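Local atomic coordinates of Aln2 (Streptomyces sp. CM020, PDB entry 6P7L), a protein that probably takes part in the biosynthesis of the aromatic polyketide antibiotic alnumycin as a noncanonical SnoaL-like member of the NTF2-like superfamily. Residues T62-A67 with V151-S156; G92-A97 with A122-T127; H101-M106 with T118-T123; E136-V141 with E160-V165; V141-V146 with R155-E160. All blocks are in the same frame, centred on the assembly; numbering follows the deposited sequence.

Contact 1. Residues T62-A67 with V151-S156; sequences TFVAGA and VLRSRS
Two backbone hydrogen bonds hold Phe63 against Ser154 as a short parallel bridge: Ser154 N gives to Thr62 O (2.9 Å), and Ser154 O takes the N-H of Val64 (3.0 Å). Arg153 adds a side-chain bond. Its chain doubles back at chi2 (-84°) and chi3 (-68°), which lays the guanidinium beside the first segment, where NH2 reaches Phe63 O (3.0 Å) from above the carbonyl plane and NE makes a weak bond to Thr62 O. The bridge and the type II turn from Val64 to Ala67 form the corner by which the chain enters the sheet of this NTF2-like fold, next to strand 151-161. Apolar contacts flank the bonds. Ser154 CB sits over one face of the Phe63 ring, 3.6 Å from its centroid, a CH-pi contact, while Ser154 OG bonds to Gln47 of helix 34-52. Val64 CG1 packs on Arg153 CB (3.4 Å) and covers one guanidinium face; CG2 leans on Arg155 CA.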
# COMPACT_ATOMS: atom_id res chain seq x y z
N THR A 62 -2.49 -19.85 -10.25
CA THR A 62 -3.38 -19.37 -9.20
C THR A 62 -4.80 -19.18 -9.70
O THR A 62 -5.71 -18.97 -8.87
CB THR A 62 -2.91 -18.04 -8.59
OG1 THR A 62 -3.04 -16.96 -9.54
CG2 THR A 62 -1.48 -18.12 -8.05
N PHE A 63 -5.03 -19.28 -11.02
CA PHE A 63 -6.37 -19.14 -11.59
C PHE A 63 -7.02 -20.51 -11.75
O PHE A 63 -6.35 -21.51 -12.00
CB PHE A 63 -6.31 -18.43 -12.96
CG PHE A 63 -6.05 -16.97 -12.87
CD1 PHE A 63 -4.76 -16.50 -12.64
CD2 PHE A 63 -7.07 -16.05 -13.01
CE1 PHE A 63 -4.52 -15.16 -12.51
CE2 PHE A 63 -6.81 -14.69 -12.89
CZ PHE A 63 -5.54 -14.27 -12.63
N VAL A 64 -8.34 -20.56 -11.58
CA VAL A 64 -9.08 -21.80 -11.78
C VAL A 64 -9.36 -22.05 -13.25
O VAL A 64 -9.28 -21.17 -14.10
CB VAL A 64 -10.39 -21.82 -10.96
CG1 VAL A 64 -10.08 -21.63 -9.50
CG2 VAL A 64 -11.37 -20.79 -11.50
N ALA A 65 -9.73 -23.30 -13.56
CA ALA A 65 -10.15 -23.63 -14.91
C ALA A 65 -11.31 -22.72 -15.32
O ALA A 65 -12.21 -22.44 -14.52
CB ALA A 65 -10.58 -25.09 -15.01
N GLY A 66 -11.29 -22.25 -16.56
CA GLY A 66 -12.33 -21.35 -17.02
C GLY A 66 -12.34 -19.96 -16.42
O GLY A 66 -13.28 -19.21 -16.69
N ALA A 67 -11.30 -19.57 -15.68
CA ALA A 67 -11.23 -18.21 -15.13
C ALA A 67 -11.28 -17.19 -16.26
O ALA A 67 -10.80 -17.42 -17.37
CB ALA A 67 -9.95 -18.01 -14.33
N VAL A 151 -7.83 -23.53 -0.46
CA VAL A 151 -6.95 -22.41 -0.73
C VAL A 151 -7.64 -21.48 -1.71
O VAL A 151 -8.39 -21.92 -2.58
CB VAL A 151 -5.57 -22.84 -1.26
CG1 VAL A 151 -4.92 -23.87 -0.34
CG2 VAL A 151 -5.71 -23.37 -2.67
N LEU A 152 -7.34 -20.20 -1.60
CA LEU A 152 -7.92 -19.24 -2.54
C LEU A 152 -7.29 -19.35 -3.92
O LEU A 152 -6.08 -19.60 -4.07
CB LEU A 152 -7.76 -17.83 -2.00
CG LEU A 152 -8.69 -17.43 -0.86
CD1 LEU A 152 -8.37 -15.94 -0.52
CD2 LEU A 152 -10.16 -17.61 -1.18
N ARG A 153 -8.13 -19.13 -4.93
CA ARG A 153 -7.75 -19.07 -6.34
C ARG A 153 -8.52 -17.93 -7.00
O ARG A 153 -9.63 -17.59 -6.59
CB ARG A 153 -8.09 -20.39 -7.05
CG ARG A 153 -7.50 -21.63 -6.37
CD ARG A 153 -6.04 -21.88 -6.80
NE ARG A 153 -5.97 -22.27 -8.20
CZ ARG A 153 -6.27 -23.46 -8.68
NH1 ARG A 153 -6.64 -24.44 -7.87
NH2 ARG A 153 -6.20 -23.69 -9.99
N SER A 154 -7.94 -17.37 -8.05
CA SER A 154 -8.60 -16.34 -8.84
C SER A 154 -9.61 -16.97 -9.80
O SER A 154 -9.28 -17.93 -10.51
CB SER A 154 -7.58 -15.52 -9.60
OG SER A 154 -7.04 -14.45 -8.84
N ARG A 155 -10.84 -16.46 -9.79
CA ARG A 155 -11.88 -16.87 -10.74
C ARG A 155 -12.15 -15.85 -11.83
O ARG A 155 -12.38 -16.22 -12.99
CB ARG A 155 -13.19 -17.17 -10.00
CG ARG A 155 -14.33 -17.58 -10.93
CD ARG A 155 -15.55 -18.08 -10.14
NE ARG A 155 -16.54 -17.02 -9.91
CZ ARG A 155 -17.63 -17.16 -9.18
NH1 ARG A 155 -17.89 -18.32 -8.59
NH2 ARG A 155 -18.46 -16.14 -9.03
N SER A 156 -12.10 -14.57 -11.49
CA SER A 156 -12.42 -13.48 -12.40
C SER A 156 -11.48 -12.34 -12.06
O SER A 156 -11.18 -12.13 -10.89
CB SER A 156 -13.91 -13.00 -12.20
OG SER A 156 -14.17 -11.74 -12.79

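Contact 2. Residues G92-A97 with A122-T127; sequences GRFDGA and ATVTVT
Val124 and Val126, alternate residues on one face of strand 116-127, receive the Phe94 ring. At Val124, CG1 meets Phe94 CE1 at 4.1 Å, a loose apolar touch. The neighbouring CG2 comes near Arg93, whose guanidinium is engaged with Glu136 through a salt bridge from NH2 and lies with one face against Phe94 CZ. Val126 makes the closer fit: its CG2 lies 3.8 Å from Phe94 CD1, the two side chains crossing at about a right angle. Its other methyl, CG1, lies anti to the backbone N (chi1 -172°) and packs on Ala97 CB at 3.6 Å. At Thr127 the backbone takes over, and carbonyl O lies 3.4 Å from Ala97 CB. The type I' turn from Phe94 to Ala97 reverses the chain and brings the Phe94 ring and Ala97 CB to the same valine, Val126. The contact thus lays the connection between helix 80-90 and strand 98-110 over the end of strand 116-127, with Pro99 of strand 98-110 and Glu136 of strand 133-148 also touching Phe94.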
# COMPACT_ATOMS: atom_id res chain seq x y z
N GLY A 92 6.39 -8.18 -22.20
CA GLY A 92 7.33 -7.65 -23.16
C GLY A 92 7.47 -6.14 -23.09
O GLY A 92 8.52 -5.60 -23.43
N ARG A 93 6.43 -5.45 -22.63
CA ARG A 93 6.46 -4.00 -22.56
C ARG A 93 7.52 -3.48 -21.60
O ARG A 93 7.86 -2.30 -21.66
CB ARG A 93 5.09 -3.45 -22.19
CG ARG A 93 4.73 -3.46 -20.73
CD ARG A 93 3.31 -3.04 -20.58
NE ARG A 93 2.81 -2.91 -19.22
CZ ARG A 93 2.33 -3.92 -18.48
NH1 ARG A 93 2.33 -5.16 -18.95
NH2 ARG A 93 1.87 -3.68 -17.26
N PHE A 94 8.02 -4.33 -20.69
CA PHE A 94 9.01 -3.89 -19.71
C PHE A 94 10.45 -3.89 -20.23
O PHE A 94 11.32 -3.29 -19.59
CB PHE A 94 8.92 -4.76 -18.45
CG PHE A 94 7.55 -4.82 -17.84
CD1 PHE A 94 6.84 -3.67 -17.57
CD2 PHE A 94 6.97 -6.05 -17.50
CE1 PHE A 94 5.57 -3.74 -17.00
CE2 PHE A 94 5.71 -6.12 -16.93
CZ PHE A 94 5.00 -4.96 -16.68
N ASP A 95 10.73 -4.60 -21.32
CA ASP A 95 12.00 -4.47 -22.04
C ASP A 95 13.23 -4.78 -21.18
O ASP A 95 14.29 -4.16 -21.31
CB ASP A 95 12.13 -3.07 -22.65
N GLY A 96 13.10 -5.78 -20.31
CA GLY A 96 14.19 -6.16 -19.43
C GLY A 96 14.27 -5.40 -18.12
O GLY A 96 15.04 -5.79 -17.23
N ALA A 97 13.45 -4.39 -17.93
CA ALA A 97 13.37 -3.67 -16.68
C ALA A 97 12.46 -4.45 -15.72
O ALA A 97 11.83 -5.46 -16.10
CB ALA A 97 12.85 -2.27 -16.92
N ALA A 122 -4.63 -0.31 -8.43
CA ALA A 122 -3.36 -0.92 -8.80
C ALA A 122 -2.57 -0.02 -9.74
O ALA A 122 -3.13 0.71 -10.55
CB ALA A 122 -3.54 -2.30 -9.46
N THR A 123 -1.25 -0.10 -9.60
CA THR A 123 -0.35 0.47 -10.57
C THR A 123 0.88 -0.42 -10.65
O THR A 123 1.05 -1.36 -9.88
CB THR A 123 0.02 1.91 -10.24
OG1 THR A 123 0.80 2.46 -11.33
CG2 THR A 123 0.78 1.99 -8.97
N VAL A 124 1.70 -0.14 -11.65
CA VAL A 124 2.96 -0.85 -11.87
C VAL A 124 4.06 0.20 -11.97
O VAL A 124 3.95 1.16 -12.75
CB VAL A 124 2.91 -1.72 -13.13
CG1 VAL A 124 4.24 -2.39 -13.36
CG2 VAL A 124 1.82 -2.76 -12.96
N THR A 125 5.10 0.02 -11.16
CA THR A 125 6.34 0.76 -11.35
C THR A 125 7.27 -0.10 -12.19
O THR A 125 7.29 -1.33 -12.08
CB THR A 125 7.01 1.14 -10.03
OG1 THR A 125 7.27 -0.01 -9.25
CG2 THR A 125 6.13 2.11 -9.19
N VAL A 126 8.08 0.56 -13.02
CA VAL A 126 9.05 -0.15 -13.86
C VAL A 126 10.42 0.48 -13.64
O VAL A 126 10.65 1.62 -14.05
CB VAL A 126 8.67 -0.12 -15.34
CG1 VAL A 126 9.61 -1.03 -16.10
CG2 VAL A 126 7.20 -0.55 -15.52
N THR A 127 11.34 -0.29 -13.06
CA THR A 127 12.65 0.19 -12.68
C THR A 127 13.70 -0.37 -13.62
O THR A 127 13.82 -1.59 -13.76
CB THR A 127 12.96 -0.20 -11.24
OG1 THR A 127 12.05 0.46 -10.36
CG2 THR A 127 14.37 0.22 -10.84

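Contact 3. Residues H101-M106 with T118-T123; sequences HWFDMM and TSYYAT
Trp102 and Thr123 exchange backbone hydrogen bonds, Trp102 N to Thr123 O (2.9 Å) and Thr123 N to Trp102 O (3.0 Å), and Asp104 and Tyr121 do the same two residues on. Of their side chains, Trp102 NE1 bonds to Thr125 OG1 and Thr123 OG1 to Glu136 O. Between these pairs, Phe103 faces Ala122, and Tyr120 CE2 stands over the centre of the Phe103 ring, 3.4 Å from Phe103 CD2, with the planes oblique at 36°. Tyr120 has CG between N and the carbonyl carbon (chi1 50°); Met106 CE lies over one face of its ring, a CH-pi contact, and SD stands obliquely beside it in a Met-aromatic contact. Tyr120 OH bonds to Asp143, Thr118 OG1 to Tyr44. Met105 CB lies over Tyr121, whose OH bonds to Asp52 of the third subunit; Met105 O and Met106 O accept from His49 and Gln42 of that subunit. His101 ND1 bonds to Asp52. This is an antiparallel beta hairpin of the curved NTF2-like sheet, one face toward helix 34-52, the other in the subunit interface.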
# COMPACT_ATOMS: atom_id res chain seq x y z
N HIS A 101 4.11 -4.57 -9.05
CA HIS A 101 2.69 -4.26 -8.94
C HIS A 101 2.43 -3.78 -7.52
O HIS A 101 2.92 -4.39 -6.57
CB HIS A 101 1.80 -5.46 -9.26
CG HIS A 101 1.61 -5.70 -10.73
ND1 HIS A 101 2.62 -6.16 -11.54
CD2 HIS A 101 0.55 -5.49 -11.54
CE1 HIS A 101 2.18 -6.26 -12.78
NE2 HIS A 101 0.93 -5.86 -12.80
N TRP A 102 1.67 -2.70 -7.39
CA TRP A 102 1.28 -2.10 -6.13
C TRP A 102 -0.25 -2.07 -6.08
O TRP A 102 -0.88 -1.48 -6.96
CB TRP A 102 1.84 -0.67 -6.03
CG TRP A 102 3.30 -0.59 -6.12
CD1 TRP A 102 4.05 -0.61 -7.27
CD2 TRP A 102 4.22 -0.50 -5.04
NE1 TRP A 102 5.38 -0.51 -6.97
CE2 TRP A 102 5.52 -0.47 -5.61
CE3 TRP A 102 4.10 -0.45 -3.65
CZ2 TRP A 102 6.66 -0.38 -4.83
CZ3 TRP A 102 5.24 -0.39 -2.89
CH2 TRP A 102 6.50 -0.35 -3.48
N PHE A 103 -0.83 -2.67 -5.05
CA PHE A 103 -2.27 -2.65 -4.82
C PHE A 103 -2.53 -1.84 -3.57
O PHE A 103 -1.71 -1.86 -2.64
CB PHE A 103 -2.85 -4.04 -4.58
CG PHE A 103 -2.75 -5.00 -5.71
CD1 PHE A 103 -2.27 -4.63 -6.96
CD2 PHE A 103 -3.19 -6.30 -5.52
CE1 PHE A 103 -2.19 -5.56 -7.97
CE2 PHE A 103 -3.13 -7.22 -6.52
CZ PHE A 103 -2.62 -6.86 -7.75
N ASP A 104 -3.68 -1.18 -3.52
CA ASP A 104 -4.07 -0.44 -2.33
C ASP A 104 -5.57 -0.19 -2.37
O ASP A 104 -6.24 -0.42 -3.39
CB ASP A 104 -3.27 0.85 -2.23
CG ASP A 104 -3.11 1.37 -0.82
OD1 ASP A 104 -3.44 0.67 0.17
OD2 ASP A 104 -2.61 2.51 -0.72
N MET A 105 -6.09 0.28 -1.23
CA MET A 105 -7.49 0.66 -1.06
C MET A 105 -8.42 -0.50 -1.43
O MET A 105 -9.36 -0.35 -2.24
CB MET A 105 -7.88 1.89 -1.90
CG MET A 105 -7.40 3.28 -1.52
SD MET A 105 -7.47 3.77 0.22
CE MET A 105 -5.80 3.14 0.36
N MET A 106 -8.16 -1.66 -0.83
CA MET A 106 -8.83 -2.89 -1.23
C MET A 106 -10.04 -3.20 -0.34
O MET A 106 -9.89 -3.35 0.88
CB MET A 106 -7.87 -4.07 -1.17
CG MET A 106 -8.48 -5.34 -1.63
SD MET A 106 -7.32 -6.71 -1.45
CE MET A 106 -6.04 -6.20 -2.63
N THR A 118 -13.35 -8.67 -4.43
CA THR A 118 -12.50 -7.56 -4.04
C THR A 118 -12.51 -6.46 -5.10
O THR A 118 -12.81 -6.68 -6.28
CB THR A 118 -11.05 -8.00 -3.77
OG1 THR A 118 -10.43 -8.31 -5.03
CG2 THR A 118 -10.98 -9.21 -2.81
N SER A 119 -12.19 -5.24 -4.67
CA SER A 119 -11.98 -4.11 -5.56
C SER A 119 -10.80 -3.34 -4.98
O SER A 119 -10.66 -3.23 -3.75
CB SER A 119 -13.22 -3.21 -5.69
OG SER A 119 -13.38 -2.35 -4.56
N TYR A 120 -9.94 -2.86 -5.86
CA TYR A 120 -8.75 -2.18 -5.37
C TYR A 120 -8.14 -1.32 -6.46
O TYR A 120 -8.48 -1.43 -7.64
CB TYR A 120 -7.71 -3.17 -4.87
CG TYR A 120 -7.36 -4.30 -5.80
CD1 TYR A 120 -8.15 -5.45 -5.86
CD2 TYR A 120 -6.22 -4.24 -6.60
CE1 TYR A 120 -7.79 -6.52 -6.66
CE2 TYR A 120 -5.84 -5.30 -7.40
CZ TYR A 120 -6.65 -6.44 -7.45
OH TYR A 120 -6.29 -7.50 -8.26
N TYR A 121 -7.25 -0.43 -6.02
CA TYR A 121 -6.41 0.34 -6.92
C TYR A 121 -5.14 -0.45 -7.22
O TYR A 121 -4.58 -1.11 -6.33
CB TYR A 121 -6.00 1.65 -6.27
CG TYR A 121 -7.13 2.60 -5.87
CD1 TYR A 121 -8.43 2.39 -6.28
CD2 TYR A 121 -6.87 3.72 -5.10
CE1 TYR A 121 -9.45 3.29 -5.95
CE2 TYR A 121 -7.86 4.60 -4.74
CZ TYR A 121 -9.15 4.39 -5.20
OH TYR A 121 -10.14 5.30 -4.89
N ALA A 122 -4.63 -0.31 -8.43
CA ALA A 122 -3.36 -0.92 -8.80
C ALA A 122 -2.57 -0.02 -9.74
O ALA A 122 -3.13 0.71 -10.55
CB ALA A 122 -3.54 -2.30 -9.46
N THR A 123 -1.25 -0.10 -9.60
CA THR A 123 -0.35 0.47 -10.57
C THR A 123 0.88 -0.42 -10.65
O THR A 123 1.05 -1.36 -9.88
CB THR A 123 0.02 1.91 -10.24
OG1 THR A 123 0.80 2.46 -11.33
CG2 THR A 123 0.78 1.99 -8.97

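Contact 4. Residues E136-V141 with E160-V165; sequences EPTCFV and ERDDLV
Thr138 holds OG1 between its backbone N and carbonyl carbon (chi1 54°), and Asp162 sets CG beside its own N (chi1 -77°), which brings hydroxyl and carboxylate together. Thr138 OG1 donates to Asp162 OD2 at 2.6 Å, on the anti lone pair. Asp162 N closes the ring of bonds by giving to Thr138 O (2.8 Å), so one residue grips the other through both backbone and side chain. Beyond it, Phe140 and Glu160 form an antiparallel hydrogen-bonded pair, Phe140 N to Glu160 O at 2.8 Å, and Cys139 faces Arg161, with SG 3.4 Å from Arg161 CG. Arg161, at the N-cap position of helix 162-168, turns its guanidinium side-on to Asp163: NE meets OD1 (2.8 Å) and NH2 meets OD2 (2.9 Å), each on a syn lone pair. Pro137 packs beside this salt bridge, CB 3.6 Å from Asp163 OD1. Here strand 151-161 gives way to the C-terminal helix. Asp162 OD1 also makes a salt bridge to Arg100 of the third subunit, whose Thr127 OG1 bonds to Thr138 OG1. With both oxygens of Asp162 engaged, its carboxylate is probably kept ionised and fixed in rotation, coupling the strand-to-helix junction to the subunit interface.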
# COMPACT_ATOMS: atom_id res chain seq x y z
N GLU A 136 3.11 3.37 -14.28
CA GLU A 136 2.08 3.11 -15.28
C GLU A 136 0.73 3.68 -14.87
O GLU A 136 0.47 3.93 -13.68
CB GLU A 136 1.99 1.61 -15.53
CG GLU A 136 3.21 1.08 -16.27
CD GLU A 136 2.99 -0.30 -16.89
OE1 GLU A 136 2.01 -0.97 -16.49
OE2 GLU A 136 3.79 -0.69 -17.77
N PRO A 137 -0.15 3.94 -15.84
CA PRO A 137 -1.48 4.46 -15.51
C PRO A 137 -2.15 3.62 -14.43
O PRO A 137 -2.10 2.38 -14.44
CB PRO A 137 -2.25 4.40 -16.84
CG PRO A 137 -1.22 4.08 -17.90
CD PRO A 137 0.05 3.70 -17.29
N THR A 138 -2.81 4.30 -13.51
CA THR A 138 -3.45 3.55 -12.45
C THR A 138 -4.68 2.82 -13.01
O THR A 138 -5.23 3.16 -14.05
CB THR A 138 -3.81 4.47 -11.30
OG1 THR A 138 -4.58 5.55 -11.78
CG2 THR A 138 -2.57 5.04 -10.67
N CYS A 139 -5.04 1.74 -12.32
CA CYS A 139 -6.17 0.89 -12.66
C CYS A 139 -7.08 0.71 -11.46
O CYS A 139 -6.64 0.71 -10.30
CB CYS A 139 -5.70 -0.53 -13.09
SG CYS A 139 -4.76 -0.56 -14.63
N PHE A 140 -8.35 0.50 -11.75
CA PHE A 140 -9.29 0.02 -10.76
C PHE A 140 -9.64 -1.41 -11.12
O PHE A 140 -10.12 -1.68 -12.23
CB PHE A 140 -10.54 0.86 -10.74
CG PHE A 140 -11.43 0.58 -9.56
CD1 PHE A 140 -12.38 -0.42 -9.59
CD2 PHE A 140 -11.27 1.30 -8.39
CE1 PHE A 140 -13.21 -0.66 -8.50
CE2 PHE A 140 -12.11 1.05 -7.28
CZ PHE A 140 -13.06 0.08 -7.35
N VAL A 141 -9.40 -2.31 -10.17
CA VAL A 141 -9.47 -3.75 -10.41
C VAL A 141 -10.59 -4.35 -9.58
O VAL A 141 -10.76 -4.00 -8.40
CB VAL A 141 -8.13 -4.44 -10.09
CG1 VAL A 141 -8.22 -5.88 -10.53
CG2 VAL A 141 -7.01 -3.75 -10.80
N GLU A 160 -9.99 -1.97 -15.12
CA GLU A 160 -10.41 -0.73 -15.78
C GLU A 160 -9.23 0.23 -15.68
O GLU A 160 -8.81 0.57 -14.56
CB GLU A 160 -11.66 -0.15 -15.12
CG GLU A 160 -12.91 -0.99 -15.38
CD GLU A 160 -14.17 -0.38 -14.83
OE1 GLU A 160 -14.16 0.83 -14.51
OE2 GLU A 160 -15.18 -1.10 -14.72
N ARG A 161 -8.67 0.63 -16.82
CA ARG A 161 -7.50 1.49 -16.80
C ARG A 161 -7.93 2.95 -16.78
O ARG A 161 -8.77 3.37 -17.58
CB ARG A 161 -6.59 1.23 -18.00
CG ARG A 161 -5.14 1.22 -17.54
CD ARG A 161 -4.24 0.65 -18.56
NE ARG A 161 -3.97 1.65 -19.58
CZ ARG A 161 -3.45 1.38 -20.77
NH1 ARG A 161 -3.15 0.13 -21.10
NH2 ARG A 161 -3.25 2.37 -21.62
N ASP A 162 -7.37 3.71 -15.83
CA ASP A 162 -7.89 5.05 -15.58
C ASP A 162 -7.67 5.97 -16.76
O ASP A 162 -8.48 6.87 -16.99
CB ASP A 162 -7.26 5.63 -14.32
CG ASP A 162 -7.86 5.06 -13.03
OD1 ASP A 162 -9.09 4.79 -13.03
OD2 ASP A 162 -7.12 4.94 -12.00
N ASP A 163 -6.58 5.79 -17.53
CA ASP A 163 -6.40 6.66 -18.69
C ASP A 163 -7.50 6.43 -19.72
O ASP A 163 -8.01 7.37 -20.34
CB ASP A 163 -5.02 6.48 -19.31
CG ASP A 163 -4.74 5.08 -19.77
OD1 ASP A 163 -5.10 4.12 -19.05
OD2 ASP A 163 -4.16 4.97 -20.86
N LEU A 164 -7.90 5.17 -19.91
CA LEU A 164 -8.97 4.84 -20.84
C LEU A 164 -10.30 5.39 -20.36
O LEU A 164 -11.10 5.88 -21.18
CB LEU A 164 -9.03 3.32 -21.04
CG LEU A 164 -7.83 2.71 -21.77
CD1 LEU A 164 -8.00 1.19 -21.95
CD2 LEU A 164 -7.58 3.38 -23.11
N VAL A 165 -10.54 5.34 -19.05
CA VAL A 165 -11.75 5.93 -18.47
C VAL A 165 -11.79 7.42 -18.72
O VAL A 165 -12.81 7.97 -19.16
CB VAL A 165 -11.82 5.64 -16.95
CG1 VAL A 165 -12.96 6.46 -16.29
CG2 VAL A 165 -12.00 4.18 -16.71

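Contact 5. Residues V141-V146 with R155-E160; sequences VRDTLV and RSRVIE
Asp143 and Arg157 lie side by side on the concave, helix-covered face of the antiparallel hairpin that strands 133-148 and 151-161 form in the NTF2-like sheet. Here the fit is tight: Arg157 NE donates to Asp143 OD1 (2.8 Å) from the syn side, and NH2 reaches OD2 (2.9 Å) from above the carboxylate plane, the two groups being twisted 34° apart. The bend at chi3 (-65°) turns the guanidinium back to this grip. Asp143 OD2 also bonds to Tyr44, and Arg157 NH2 to Gln47, so the ion pair is knitted into a buried polar cluster; Arg157 NH1 bonds to a glycerol, probably from the crystallisation liquor. Val141 CG1 packs against the Arg157 chain, 4.1 Å from its CG. The opposite face is looser. Arg142 NH1 and Glu160 OE2, 4.3 Å apart, are joined by a water rather than by a salt bridge, and Glu160 is poorly ordered. Toward the hairpin's other end lies a classic beta bulge: Thr144 O accepts from both Arg155 N (2.9 Å) and Ser156 N (3.3 Å), which approach from the same face of its plane.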
# COMPACT_ATOMS: atom_id res chain seq x y z
N VAL A 141 -9.40 -2.31 -10.17
CA VAL A 141 -9.47 -3.75 -10.41
C VAL A 141 -10.59 -4.35 -9.58
O VAL A 141 -10.76 -4.00 -8.40
CB VAL A 141 -8.13 -4.44 -10.09
CG1 VAL A 141 -8.22 -5.88 -10.53
CG2 VAL A 141 -7.01 -3.75 -10.80
N ARG A 142 -11.35 -5.25 -10.19
CA ARG A 142 -12.36 -6.04 -9.50
C ARG A 142 -12.06 -7.52 -9.73
O ARG A 142 -11.98 -7.97 -10.88
CB ARG A 142 -13.78 -5.69 -9.95
CG ARG A 142 -14.25 -4.33 -9.52
CD ARG A 142 -15.74 -4.20 -9.59
NE ARG A 142 -16.18 -3.02 -8.84
CZ ARG A 142 -16.15 -1.78 -9.29
NH1 ARG A 142 -15.70 -1.52 -10.50
NH2 ARG A 142 -16.58 -0.80 -8.51
N ASP A 143 -11.91 -8.28 -8.64
CA ASP A 143 -11.64 -9.70 -8.70
C ASP A 143 -12.76 -10.50 -8.03
O ASP A 143 -13.43 -10.02 -7.11
CB ASP A 143 -10.35 -10.09 -7.95
CG ASP A 143 -9.08 -9.72 -8.68
OD1 ASP A 143 -9.11 -9.51 -9.91
OD2 ASP A 143 -8.04 -9.61 -7.95
N THR A 144 -12.91 -11.76 -8.43
CA THR A 144 -13.58 -12.73 -7.58
C THR A 144 -12.59 -13.85 -7.32
O THR A 144 -11.84 -14.26 -8.23
CB THR A 144 -14.88 -13.30 -8.18
OG1 THR A 144 -14.56 -14.18 -9.27
CG2 THR A 144 -15.79 -12.18 -8.64
N LEU A 145 -12.58 -14.31 -6.07
CA LEU A 145 -11.76 -15.43 -5.63
C LEU A 145 -12.66 -16.55 -5.13
O LEU A 145 -13.76 -16.31 -4.59
CB LEU A 145 -10.78 -15.02 -4.52
CG LEU A 145 -10.06 -13.70 -4.72
CD1 LEU A 145 -9.33 -13.26 -3.45
CD2 LEU A 145 -9.13 -13.80 -5.90
N VAL A 146 -12.19 -17.78 -5.30
CA VAL A 146 -12.92 -18.95 -4.84
C VAL A 146 -11.94 -19.86 -4.13
O VAL A 146 -10.73 -19.82 -4.36
CB VAL A 146 -13.62 -19.68 -5.99
CG1 VAL A 146 -14.69 -18.81 -6.61
CG2 VAL A 146 -12.60 -20.18 -7.04
N ARG A 155 -10.84 -16.46 -9.79
CA ARG A 155 -11.88 -16.87 -10.74
C ARG A 155 -12.15 -15.85 -11.83
O ARG A 155 -12.38 -16.22 -12.99
CB ARG A 155 -13.19 -17.17 -10.00
CG ARG A 155 -14.33 -17.58 -10.93
CD ARG A 155 -15.55 -18.08 -10.14
NE ARG A 155 -16.54 -17.02 -9.91
CZ ARG A 155 -17.63 -17.16 -9.18
NH1 ARG A 155 -17.89 -18.32 -8.59
NH2 ARG A 155 -18.46 -16.14 -9.03
N SER A 156 -12.10 -14.57 -11.49
CA SER A 156 -12.42 -13.48 -12.40
C SER A 156 -11.48 -12.34 -12.06
O SER A 156 -11.18 -12.13 -10.89
CB SER A 156 -13.91 -13.00 -12.20
OG SER A 156 -14.17 -11.74 -12.79
N ARG A 157 -10.99 -11.62 -13.07
CA ARG A 157 -10.26 -10.38 -12.85
C ARG A 157 -10.72 -9.42 -13.94
O ARG A 157 -10.69 -9.78 -15.13
CB ARG A 157 -8.75 -10.59 -12.91
CG ARG A 157 -7.96 -9.30 -12.84
CD ARG A 157 -6.53 -9.45 -12.35
NE ARG A 157 -6.55 -9.90 -10.98
CZ ARG A 157 -5.57 -10.54 -10.35
NH1 ARG A 157 -4.40 -10.78 -10.96
NH2 ARG A 157 -5.77 -10.95 -9.09
N VAL A 158 -11.14 -8.21 -13.56
CA VAL A 158 -11.56 -7.18 -14.52
C VAL A 158 -10.76 -5.92 -14.22
O VAL A 158 -10.84 -5.39 -13.11
CB VAL A 158 -13.07 -6.90 -14.44
CG1 VAL A 158 -13.47 -5.77 -15.41
CG2 VAL A 158 -13.88 -8.17 -14.71
N ILE A 159 -10.01 -5.43 -15.20
CA ILE A 159 -9.14 -4.27 -15.03
C ILE A 159 -9.75 -3.10 -15.80
O ILE A 159 -10.02 -3.22 -17.00
CB ILE A 159 -7.72 -4.57 -15.55
CG1 ILE A 159 -7.09 -5.67 -14.68
CG2 ILE A 159 -6.88 -3.32 -15.54
CD1 ILE A 159 -5.89 -6.30 -15.29
N GLU A 160 -9.99 -1.97 -15.12
CA GLU A 160 -10.41 -0.73 -15.78
C GLU A 160 -9.23 0.23 -15.68
O GLU A 160 -8.81 0.57 -14.56
CB GLU A 160 -11.66 -0.15 -15.12
CG GLU A 160 -12.91 -0.99 -15.38
CD GLU A 160 -14.17 -0.38 -14.83
OE1 GLU A 160 -14.16 0.83 -14.51
OE2 GLU A 160 -15.18 -1.10 -14.72
O HOH W 1 -15.26 -3.56 -12.97

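In the fold
All five contacts reach one mixed sheet, in which strand 151-161 neighbours 133-148, then 116-127 and 98-110. Contact 1 spans the chain from its first sheet corner to the last strand; contacts 2 and 3 fall between its segments, and both close before contacts 4 and 5 open. Contacts 1 and 5 share Arg155 and Ser156, their centres about 10 Å apart; contacts 4 and 5 continue each other along one hairpin, and contacts 2 and 3 share Ala122 and Thr123. Contacts 3 and 5, centres about 11 Å apart, touch through the neighbouring strands 116-127 and 133-148. Contacts 1 and 2 lie on opposite sides of the chain's centre, about 24 Å between centres. Contacts 2, 3 and 4 touch other subunits, so the sheet also builds the trimeric assembly.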